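PDB 5FJQ: carbohydrate binding protein, putative, cpb33A from Cellvibrio japonicus, which is a copper-dependent lytic polysaccharide monooxygenase important for efficient use of chitin, its catalytic domain being the part described here. Local coordinates for residues S6-S9 with R10-C14; A68-F71 with G72-L75. All coordinates share one frame; numbering follows the deposited sequence.

Contact 1: S6-S9 with R10-C14; sequences SPKS and RVIQC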
ATOM      1  N   SER A   6       7.916  -0.227  -6.726  1.00 24.09           N
ATOM      2  CA  SER A   6       9.255   0.264  -6.324  1.00 25.89           C
ATOM      3  C   SER A   6       9.096   1.442  -5.335  1.00 24.14           C
ATOM      4  O   SER A   6       8.587   2.484  -5.746  1.00 23.25           O
ATOM      5  CB  SER A   6       9.997   0.674  -7.584  1.00 29.00           C
ATOM      6  OG  SER A   6      11.251   1.177  -7.283  1.00 36.55           O
ATOM      7  N   PRO A   7       9.389   1.225  -4.017  1.00 20.34           N
ATOM      8  CA  PRO A   7       9.783  -0.021  -3.354  1.00 19.24           C
ATOM      9  C   PRO A   7       8.609  -1.003  -3.460  1.00 19.44           C
ATOM     10  O   PRO A   7       7.461  -0.572  -3.508  1.00 17.95           O
ATOM     11  CB  PRO A   7       9.968   0.415  -1.907  1.00 19.39           C
ATOM     12  CG  PRO A   7      10.333   1.861  -2.016  1.00 19.96           C
ATOM     13  CD  PRO A   7       9.304   2.289  -3.013  1.00 20.42           C
ATOM     14  N   LYS A   8       8.898  -2.286  -3.572  1.00 17.81           N
ATOM     15  CA  LYS A   8       7.846  -3.308  -3.740  1.00 16.78           C
ATOM     16  C   LYS A   8       6.897  -3.236  -2.557  1.00 17.22           C
ATOM     17  O   LYS A   8       7.325  -3.250  -1.377  1.00 17.55           O
ATOM     18  CB  LYS A   8       8.450  -4.683  -3.858  1.00 15.87           C
ATOM     19  CG  LYS A   8       9.475  -4.826  -4.965  1.00 16.03           C
ATOM     20  CD  LYS A   8      10.095  -6.228  -4.963  1.00 17.16           C
ATOM     21  CE  LYS A   8      11.048  -6.480  -6.152  1.00 18.24           C
ATOM     22  NZ  LYS A   8      10.238  -6.598  -7.425  1.00 21.69           N
ATOM     23  N   SER A   9       5.612  -3.143  -2.868  1.00 19.74           N
ATOM     24  CA  SER A   9       4.564  -3.106  -1.861  1.00 18.23           C
ATOM     25  C   SER A   9       4.511  -4.511  -1.308  1.00 19.74           C
ATOM     26  O   SER A   9       5.119  -5.436  -1.871  1.00 19.89           O
ATOM     27  CB  SER A   9       3.201  -2.789  -2.461  1.00 18.95           C
ATOM     28  OG  SER A   9       2.748  -3.850  -3.339  1.00 18.06           O
ATOM     29  N   ARG A  10       3.834  -4.625  -0.187  1.00 16.96           N
ATOM     30  CA  ARG A  10       3.688  -5.881   0.548  1.00 16.03           C
ATOM     31  C   ARG A  10       3.027  -6.980  -0.317  1.00 16.46           C
ATOM     32  O   ARG A  10       3.454  -8.142  -0.234  1.00 15.84           O
ATOM     33  CB  ARG A  10       2.825  -5.643   1.795  1.00 14.86           C
ATOM     34  CG  ARG A  10       2.972  -6.756   2.815  1.00 15.04           C
ATOM     35  CD  ARG A  10       2.226  -6.431   4.065  1.00 17.20           C
ATOM     36  NE  ARG A  10       2.810  -5.367   4.856  1.00 15.41           N
ATOM     37  CZ  ARG A  10       2.187  -4.945   5.981  1.00 17.23           C
ATOM     38  NH1 ARG A  10       1.034  -5.513   6.368  1.00 13.69           N
ATOM     39  NH2 ARG A  10       2.713  -3.999   6.739  1.00 13.65           N
ATOM     40  N   VAL A  11       1.992  -6.614  -1.119  1.00 15.61           N
ATOM     41  CA  VAL A  11       1.324  -7.603  -2.008  1.00 14.16           C
ATOM     42  C   VAL A  11       2.391  -8.062  -3.074  1.00 13.39           C
ATOM     43  O   VAL A  11       2.414  -9.210  -3.497  1.00 12.66           O
ATOM     44  CB  VAL A  11      -0.009  -7.104  -2.711  1.00 13.26           C
ATOM     45  CG1 VAL A  11      -1.082  -6.793  -1.665  1.00 13.60           C
ATOM     46  CG2 VAL A  11       0.215  -5.874  -3.643  1.00 11.79           C
ATOM     47  N   ILE A  12       3.353  -7.200  -3.382  1.00 13.42           N
ATOM     48  CA  ILE A  12       4.384  -7.559  -4.455  1.00 13.01           C
ATOM     49  C   ILE A  12       5.589  -8.349  -3.874  1.00 14.89           C
ATOM     50  O   ILE A  12       6.224  -9.251  -4.528  1.00 15.33           O
ATOM     51  CB  ILE A  12       4.999  -6.294  -5.174  1.00 13.11           C
ATOM     52  CG1 ILE A  12       3.948  -5.515  -6.003  1.00 13.14           C
ATOM     53  CG2 ILE A  12       6.211  -6.709  -6.070  1.00 12.52           C
ATOM     54  CD1 ILE A  12       3.195  -6.302  -7.038  1.00 12.99           C
ATOM     55  N   GLN A  13       5.999  -7.931  -2.691  1.00 14.72           N
ATOM     56  CA  GLN A  13       6.984  -8.685  -1.926  1.00 16.20           C
ATOM     57  C   GLN A  13       6.498 -10.128  -1.755  1.00 16.54           C
ATOM     58  O   GLN A  13       7.185 -11.109  -2.077  1.00 18.07           O
ATOM     59  CB  GLN A  13       7.216  -8.009  -0.581  1.00 16.54           C
ATOM     60  CG  GLN A  13       8.040  -6.693  -0.672  1.00 17.90           C
ATOM     61  CD  GLN A  13       9.479  -6.948  -1.017  1.00 21.01           C
ATOM     62  OE1 GLN A  13       9.821  -8.057  -1.401  1.00 21.59           O
ATOM     63  NE2 GLN A  13      10.358  -5.908  -0.896  1.00 23.38           N
ATOM     64  N   CYS A  14       5.323 -10.268  -1.253  1.00 14.43           N
ATOM     65  CA  CYS A  14       4.869 -11.665  -1.054  1.00 17.66           C
ATOM     66  C   CYS A  14       4.519 -12.443  -2.367  1.00 17.84           C
ATOM     67  O   CYS A  14       4.797 -13.662  -2.449  1.00 17.75           O
ATOM     68  CB  CYS A  14       3.818 -11.737   0.018  1.00 18.93           C
ATOM     69  SG  CYS A  14       4.414 -11.663   1.751  1.00 17.64           S
TER
HETATM   70  O   HOH W   1       9.454  -3.079   0.446  1.00 16.64           O

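Contact 2: A68-F71 with G72-L75; sequences ANLF and GMDL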
ATOM      1  N   ALA A  68     -11.110 -10.190   1.294  1.00 15.02           N
ATOM      2  CA  ALA A  68     -10.710 -11.334   2.102  1.00 16.19           C
ATOM      3  C   ALA A  68      -9.489 -12.117   1.567  1.00 15.64           C
ATOM      4  O   ALA A  68      -8.672 -12.683   2.332  1.00 16.91           O
ATOM      5  CB  ALA A  68     -11.929 -12.257   2.346  1.00 14.44           C
ATOM      6  N   ASN A  69      -9.410 -12.240   0.255  1.00 16.22           N
ATOM      7  CA  ASN A  69      -8.303 -12.950  -0.381  1.00 15.88           C
ATOM      8  C   ASN A  69      -6.918 -12.177  -0.225  1.00 15.84           C
ATOM      9  O   ASN A  69      -5.912 -12.576  -0.806  1.00 15.50           O
ATOM     10  CB  ASN A  69      -8.659 -13.281  -1.867  1.00 15.39           C
ATOM     11  CG  ASN A  69      -8.698 -12.053  -2.795  1.00 16.99           C
ATOM     12  OD1 ASN A  69      -8.168 -10.969  -2.470  1.00 18.39           O
ATOM     13  ND2 ASN A  69      -9.186 -12.257  -4.029  1.00 15.48           N
ATOM     14  N   LEU A  70      -6.903 -11.108   0.575  1.00 16.53           N
ATOM     15  CA  LEU A  70      -5.678 -10.389   0.944  1.00 16.69           C
ATOM     16  C   LEU A  70      -5.592 -10.135   2.461  1.00 17.97           C
ATOM     17  O   LEU A  70      -4.729  -9.398   2.924  1.00 17.88           O
ATOM     18  CB  LEU A  70      -5.599  -9.037   0.249  1.00 16.47           C
ATOM     19  CG  LEU A  70      -5.566  -9.037  -1.277  1.00 16.96           C
ATOM     20  CD1 LEU A  70      -5.903  -7.653  -1.784  1.00 15.60           C
ATOM     21  CD2 LEU A  70      -4.212  -9.545  -1.862  1.00 17.87           C
ATOM     22  N   PHE A  71      -6.493 -10.721   3.213  1.00 19.02           N
ATOM     23  CA  PHE A  71      -6.488 -10.595   4.681  1.00 20.36           C
ATOM     24  C   PHE A  71      -5.117 -10.965   5.314  1.00 17.30           C
ATOM     25  O   PHE A  71      -4.810 -10.528   6.395  1.00 16.50           O
ATOM     26  CB  PHE A  71      -7.600 -11.442   5.273  1.00 22.23           C
ATOM     27  CG  PHE A  71      -8.959 -10.763   5.306  1.00 23.26           C
ATOM     28  CD1 PHE A  71      -9.171  -9.483   4.720  1.00 24.69           C
ATOM     29  CD2 PHE A  71     -10.054 -11.443   5.859  1.00 25.01           C
ATOM     30  CE1 PHE A  71     -10.433  -8.875   4.742  1.00 23.86           C
ATOM     31  CE2 PHE A  71     -11.319 -10.842   5.883  1.00 24.48           C
ATOM     32  CZ  PHE A  71     -11.501  -9.556   5.319  1.00 23.43           C
ATOM     33  N   GLY A  72      -4.269 -11.713   4.581  1.00 16.08           N
ATOM     34  CA  GLY A  72      -2.948 -12.113   5.035  1.00 12.85           C
ATOM     35  C   GLY A  72      -2.073 -10.840   5.118  1.00 12.99           C
ATOM     36  O   GLY A  72      -1.237 -10.705   6.006  1.00 12.38           O
ATOM     37  N   MET A  73      -2.382  -9.897   4.223  1.00 13.20           N
ATOM     38  CA  MET A  73      -1.753  -8.566   4.164  1.00 13.75           C
ATOM     39  C   MET A  73      -2.013  -7.684   5.371  1.00 13.23           C
ATOM     40  O   MET A  73      -1.247  -6.707   5.581  1.00 12.43           O
ATOM     41  CB  MET A  73      -2.081  -7.813   2.840  1.00 15.79           C
ATOM     42  CG  MET A  73      -1.666  -8.554   1.557  1.00 17.42           C
ATOM     43  SD  MET A  73       0.120  -8.770   1.435  1.00 19.71           S
ATOM     44  CE  MET A  73       0.300 -10.409   2.120  1.00 18.95           C
ATOM     45  N   ASP A  74      -3.004  -8.075   6.198  1.00 14.61           N
ATOM     46  CA  ASP A  74      -3.422  -7.272   7.324  1.00 16.12           C
ATOM     47  C   ASP A  74      -2.708  -7.613   8.611  1.00 17.99           C
ATOM     48  O   ASP A  74      -3.009  -7.002   9.681  1.00 20.48           O
ATOM     49  CB  ASP A  74      -4.911  -7.391   7.491  1.00 15.14           C
ATOM     50  CG  ASP A  74      -5.696  -6.648   6.389  1.00 17.54           C
ATOM     51  OD1 ASP A  74      -5.260  -5.562   5.960  1.00 17.32           O
ATOM     52  OD2 ASP A  74      -6.754  -7.111   5.940  1.00 16.91           O
ATOM     53  N   LEU A  75      -1.829  -8.611   8.548  1.00 17.85           N
ATOM     54  CA  LEU A  75      -1.165  -9.150   9.785  1.00 20.03           C
ATOM     55  C   LEU A  75      -0.109  -8.150  10.296  1.00 22.55           C
ATOM     56  O   LEU A  75       0.637  -7.655   9.484  1.00 24.58           O
ATOM     57  CB  LEU A  75      -0.498 -10.490   9.455  1.00 21.01           C
ATOM     58  CG  LEU A  75      -1.509 -11.605   9.119  1.00 19.69           C
ATOM     59  CD1 LEU A  75      -0.838 -12.925   8.803  1.00 20.17           C
ATOM     60  CD2 LEU A  75      -2.565 -11.780  10.171  1.00 20.37           C
TER

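Contact 1: S6-S9 with R10-C14
Ser-9 O takes two backbone N-H groups from the first turn of helix 10-17. The straighter bond comes from Gln-13 N, 2.8 Å from Ser-9 O, the N-H pointing at the oxygen at 170°. Ile-12 N lies 2.9 Å from Ser-9 O, but its N-H is bent to 128° and the bond is weak. The N-H of Ile-12 N also leans on Ser-9 OG at 3.4 Å, again weakly. Ser-9 is thus the N-cap of the helix, its hydroxyl lying between its own backbone N and carbonyl carbon (chi1 66°), which turns it back over the first turn. Val-11 CG2 and Ile-12 CG1 both press on Ser-9 OG, the valine methyl at 3.3 Å; beyond the turn Gln-173 of strand 169-178 is hydrogen-bonded to the same hydroxyl.

One residue earlier, Lys-8 lies across the helix start. Lys-8 CB meets Ile-12 CG2 at 3.7 Å, and the two side chains cross at about a right angle. Gln-13 also runs across Lys-8, setting Gln-13 NE2 3.7 Å from Lys-8 CB, with its CD near Lys-8 CD. A water lies 2.8 Å from Lys-8 O, within hydrogen-bonding range, and accepts a longer bond from Gln-13 NE2. The lysine stem continues extended past the amide and bends at its last torsion, carrying NZ to a salt bridge with Glu-16, further along the helix.

Contact 2: A68-F71 with G72-L75
Leu-70 O and Phe-71 O each receive a backbone N-H from three residues on, the i to i+3 pattern of a 3-10 turn, here in the loop between helix 53-56 and strand 83-84. Met-73 N lies 2.7 Å from Leu-70 O, and Asp-74 N lies 3.1 Å from Phe-71 O. Beside the first bond, Met-73 CB and CG lean on Leu-70 O, and Met-73 CG makes a loose apolar contact with Leu-70 CB at 4.2 Å.

On the Phe-71 side, Asp-74 CB rests 3.3 Å from Phe-71 O, and the carboxylate turns back toward the ring, their planes 44° apart. Asp-74 OD2 approaches Phe-71 CD1 obliquely at 3.6 Å. Ala-68 CA sits over the centre of one face of the Phe-71 ring, 3.4 Å above its plane. Further out, helix 25-33 covers Met-73 and Leu-75 through its alanines. Arg-61 contacts both the ring and the carboxylate and probably helps to hold them: it makes a cation-pi contact with Phe-71 and a salt bridge from NH1 to Asp-74 OD2, while the other carboxylate oxygen, Asp-74 OD1, takes a weak hydrogen bond from Ser-64 N.

From the N terminus, strand 2-6 leads into contact 1, which closes the short turn onto helix 10-17. Cys-14 of that helix is joined by a disulfide to Cys-27 in helix 25-33. The chain passes on through helix 53-56 before reaching contact 2, so the two follow in series and neither encloses the other. Their centres are about 14 Å apart, yet they touch: Val-11 CG1 packs 3.7 Å from Met-73 CG, and Arg-10 NH1 makes a weak hydrogen bond to Met-73 O. The same arginine forms a salt bridge with Asp-176, tying the helical loop region that holds both contacts to strand 169-178 of the beta core.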